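Local coordinates for putative cell adhesion protein (Bacteroides eggerthii, PDB 4GPV) that probably serves as a fimbrial (pilus) subunit of the FimA-like family, contributing to cell adhesion in a gut bacterium, at residues Thr300-Leu305 with Glu330-Ala335. Numbering follows the deposited sequence.
Sequences TVTVTL and EVTVTA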
ATOM      1  N   THR A 300       6.243  -9.692  -4.578  1.00 19.55           N
ATOM      2  CA  THR A 300       7.573  -9.683  -5.188  1.00 19.75           C
ATOM      3  C   THR A 300       7.380  -9.975  -6.678  1.00 22.53           C
ATOM      4  O   THR A 300       6.804 -11.011  -7.054  1.00 21.33           O
ATOM      5  CB  THR A 300       8.526 -10.649  -4.507  1.00 26.03           C
ATOM      6  OG1 THR A 300       8.711 -10.259  -3.141  1.00 26.70           O
ATOM      7  CG2 THR A 300       9.880 -10.701  -5.221  1.00 27.89           C
ATOM      8  N   VAL A 301       7.786  -9.018  -7.520  1.00 18.17           N
ATOM      9  CA  VAL A 301       7.647  -9.163  -8.958  1.00 18.13           C
ATOM     10  C   VAL A 301       9.023  -9.334  -9.546  1.00 21.92           C
ATOM     11  O   VAL A 301       9.822  -8.412  -9.398  1.00 20.14           O
ATOM     12  CB  VAL A 301       6.952  -7.936  -9.583  1.00 19.52           C
ATOM     13  CG1 VAL A 301       6.853  -8.066 -11.113  1.00 19.68           C
ATOM     14  CG2 VAL A 301       5.580  -7.670  -8.950  1.00 19.76           C
ATOM     15  N   THR A 302       9.302 -10.495 -10.186  1.00 19.43           N
ATOM     16  CA  THR A 302      10.586 -10.716 -10.887  1.00 19.52           C
ATOM     17  C   THR A 302      10.313 -10.632 -12.370  1.00 23.53           C
ATOM     18  O   THR A 302       9.481 -11.367 -12.890  1.00 22.92           O
ATOM     19  CB  THR A 302      11.231 -12.046 -10.487  1.00 24.87           C
ATOM     20  OG1 THR A 302      11.198 -12.177  -9.071  1.00 28.63           O
ATOM     21  CG2 THR A 302      12.667 -12.195 -11.015  1.00 27.06           C
ATOM     22  N   VAL A 303      11.003  -9.716 -13.058  1.00 21.47           N
ATOM     23  CA  VAL A 303      10.834  -9.496 -14.494  1.00 20.45           C
ATOM     24  C   VAL A 303      12.147  -9.898 -15.155  1.00 24.47           C
ATOM     25  O   VAL A 303      13.189  -9.329 -14.804  1.00 22.21           O
ATOM     26  CB  VAL A 303      10.497  -8.002 -14.760  1.00 24.44           C
ATOM     27  CG1 VAL A 303      10.325  -7.734 -16.265  1.00 25.23           C
ATOM     28  CG2 VAL A 303       9.248  -7.569 -13.986  1.00 25.20           C
ATOM     29  N   THR A 304      12.112 -10.913 -16.041  1.00 22.41           N
ATOM     30  CA  THR A 304      13.281 -11.364 -16.790  1.00 22.01           C
ATOM     31  C   THR A 304      13.058 -10.869 -18.197  1.00 27.40           C
ATOM     32  O   THR A 304      12.077 -11.264 -18.835  1.00 26.91           O
ATOM     33  CB  THR A 304      13.481 -12.889 -16.689  1.00 28.91           C
ATOM     34  OG1 THR A 304      13.611 -13.228 -15.312  1.00 31.42           O
ATOM     35  CG2 THR A 304      14.725 -13.383 -17.447  1.00 31.49           C
ATOM     36  N   LEU A 305      13.988 -10.045 -18.689  1.00 25.51           N
ATOM     37  CA  LEU A 305      13.929  -9.488 -20.040  1.00 24.81           C
ATOM     38  C   LEU A 305      14.956 -10.132 -20.946  1.00 28.00           C
ATOM     39  O   LEU A 305      16.067 -10.358 -20.498  1.00 27.21           O
ATOM     40  CB  LEU A 305      14.233  -7.993 -19.947  1.00 24.94           C
ATOM     41  CG  LEU A 305      13.327  -7.180 -19.035  1.00 28.54           C
ATOM     42  CD1 LEU A 305      13.748  -5.745 -19.036  1.00 29.13           C
ATOM     43  CD2 LEU A 305      11.854  -7.321 -19.458  1.00 31.93           C
ATOM     44  N   GLU A 330       9.378 -12.323 -19.219  1.00 25.60           N
ATOM     45  CA  GLU A 330       8.987 -13.422 -18.329  1.00 26.61           C
ATOM     46  C   GLU A 330       8.752 -12.799 -16.967  1.00 29.77           C
ATOM     47  O   GLU A 330       9.649 -12.115 -16.459  1.00 28.40           O
ATOM     48  CB  GLU A 330      10.063 -14.520 -18.255  1.00 29.78           C
ATOM     49  CG  GLU A 330       9.688 -15.676 -17.335  1.00 44.84           C
ATOM     50  CD  GLU A 330      10.830 -16.309 -16.560  1.00 75.72           C
ATOM     51  OE1 GLU A 330      11.843 -16.704 -17.185  1.00 72.11           O
ATOM     52  OE2 GLU A 330      10.686 -16.456 -15.324  1.00 64.73           O
ATOM     53  N   VAL A 331       7.555 -12.999 -16.386  1.00 25.85           N
ATOM     54  CA  VAL A 331       7.226 -12.380 -15.095  1.00 24.77           C
ATOM     55  C   VAL A 331       6.711 -13.408 -14.110  1.00 30.34           C
ATOM     56  O   VAL A 331       5.866 -14.244 -14.466  1.00 31.88           O
ATOM     57  CB  VAL A 331       6.175 -11.217 -15.210  1.00 28.36           C
ATOM     58  CG1 VAL A 331       5.940 -10.545 -13.843  1.00 27.77           C
ATOM     59  CG2 VAL A 331       6.588 -10.158 -16.234  1.00 28.36           C
ATOM     60  N   THR A 332       7.224 -13.358 -12.867  1.00 24.68           N
ATOM     61  CA  THR A 332       6.712 -14.174 -11.768  0.60 24.17           C
ATOM     62  C   THR A 332       6.242 -13.218 -10.705  1.00 25.60           C
ATOM     63  O   THR A 332       6.909 -12.206 -10.444  1.00 20.96           O
ATOM     64  CB  THR A 332       7.688 -15.216 -11.199  0.60 29.83           C
ATOM     65  OG1 THR A 332       8.690 -14.568 -10.415  0.60 28.59           O
ATOM     66  CG2 THR A 332       8.266 -16.164 -12.265  0.60 28.50           C
ATOM     67  N   VAL A 333       5.071 -13.491 -10.128  1.00 21.23           N
ATOM     68  CA  VAL A 333       4.530 -12.645  -9.048  1.00 20.42           C
ATOM     69  C   VAL A 333       4.226 -13.555  -7.892  1.00 25.74           C
ATOM     70  O   VAL A 333       3.480 -14.535  -8.060  1.00 26.35           O
ATOM     71  CB  VAL A 333       3.294 -11.784  -9.412  1.00 22.86           C
ATOM     72  CG1 VAL A 333       2.849 -10.904  -8.224  1.00 21.46           C
ATOM     73  CG2 VAL A 333       3.553 -10.930 -10.638  1.00 23.63           C
ATOM     74  N   THR A 334       4.821 -13.267  -6.744  1.00 22.65           N
ATOM     75  CA  THR A 334       4.509 -14.031  -5.544  1.00 23.35           C
ATOM     76  C   THR A 334       3.974 -13.064  -4.502  1.00 25.57           C
ATOM     77  O   THR A 334       4.344 -11.875  -4.497  1.00 22.39           O
ATOM     78  CB  THR A 334       5.668 -14.877  -5.027  1.00 36.26           C
ATOM     79  OG1 THR A 334       6.744 -14.029  -4.655  1.00 33.72           O
ATOM     80  CG2 THR A 334       6.098 -15.978  -6.012  1.00 36.83           C
ATOM     81  N   ALA A 335       3.080 -13.559  -3.652  1.00 21.71           N
ATOM     82  CA  ALA A 335       2.478 -12.746  -2.611  1.00 20.83           C
ATOM     83  C   ALA A 335       2.794 -13.367  -1.275  1.00 26.21           C
ATOM     84  O   ALA A 335       2.669 -14.576  -1.131  1.00 26.47           O
ATOM     85  CB  ALA A 335       0.977 -12.664  -2.799  1.00 22.94           C
TER
HETATM   86  O   HOH W   1       8.743 -12.979  -8.124  1.00 26.61           O
HETATM   87  O   HOH W   2      11.104 -13.773 -14.190  1.00 27.50           O
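T302 and T332 face each other as a hydrogen-bonded pair in the middle of the antiparallel segments 300-305 and 330-335. Their backbones exchange two bonds, T302 N to T332 O and T332 N to T302 O, both 3.0 Å, and the pairs T300-T334 and T304-E330 repeat the pattern. Over this threonine face one water bonds T302 OG1 at 2.8 Å and donates to T300 O; in one of the two conformers of T332 it also bonds T332 OG1, linking the strands. On the other face V301 branches at CB into two methyls that meet different valines. CG1, anti to the backbone N (chi1 178°), touches V331 CG1 at 3.8 Å, the two side chains crossing at an angle, and comes within 4.2 Å of T332 O. CG2 meets V333 CG2 at 4.2 Å, these side chains lying side by side. I282 of strand 274-283 packs against all three valines, and strand 146-169 bonds to the far edge of 300-305. The pairing thus brings part of strand 329-343 into the larger sheet of this FimA-like subunit, with V301 and V303 buried on one face and E330, T332 and T334 exposed on the other, an amphipathic pattern suited to a sheet whose polar side meets water.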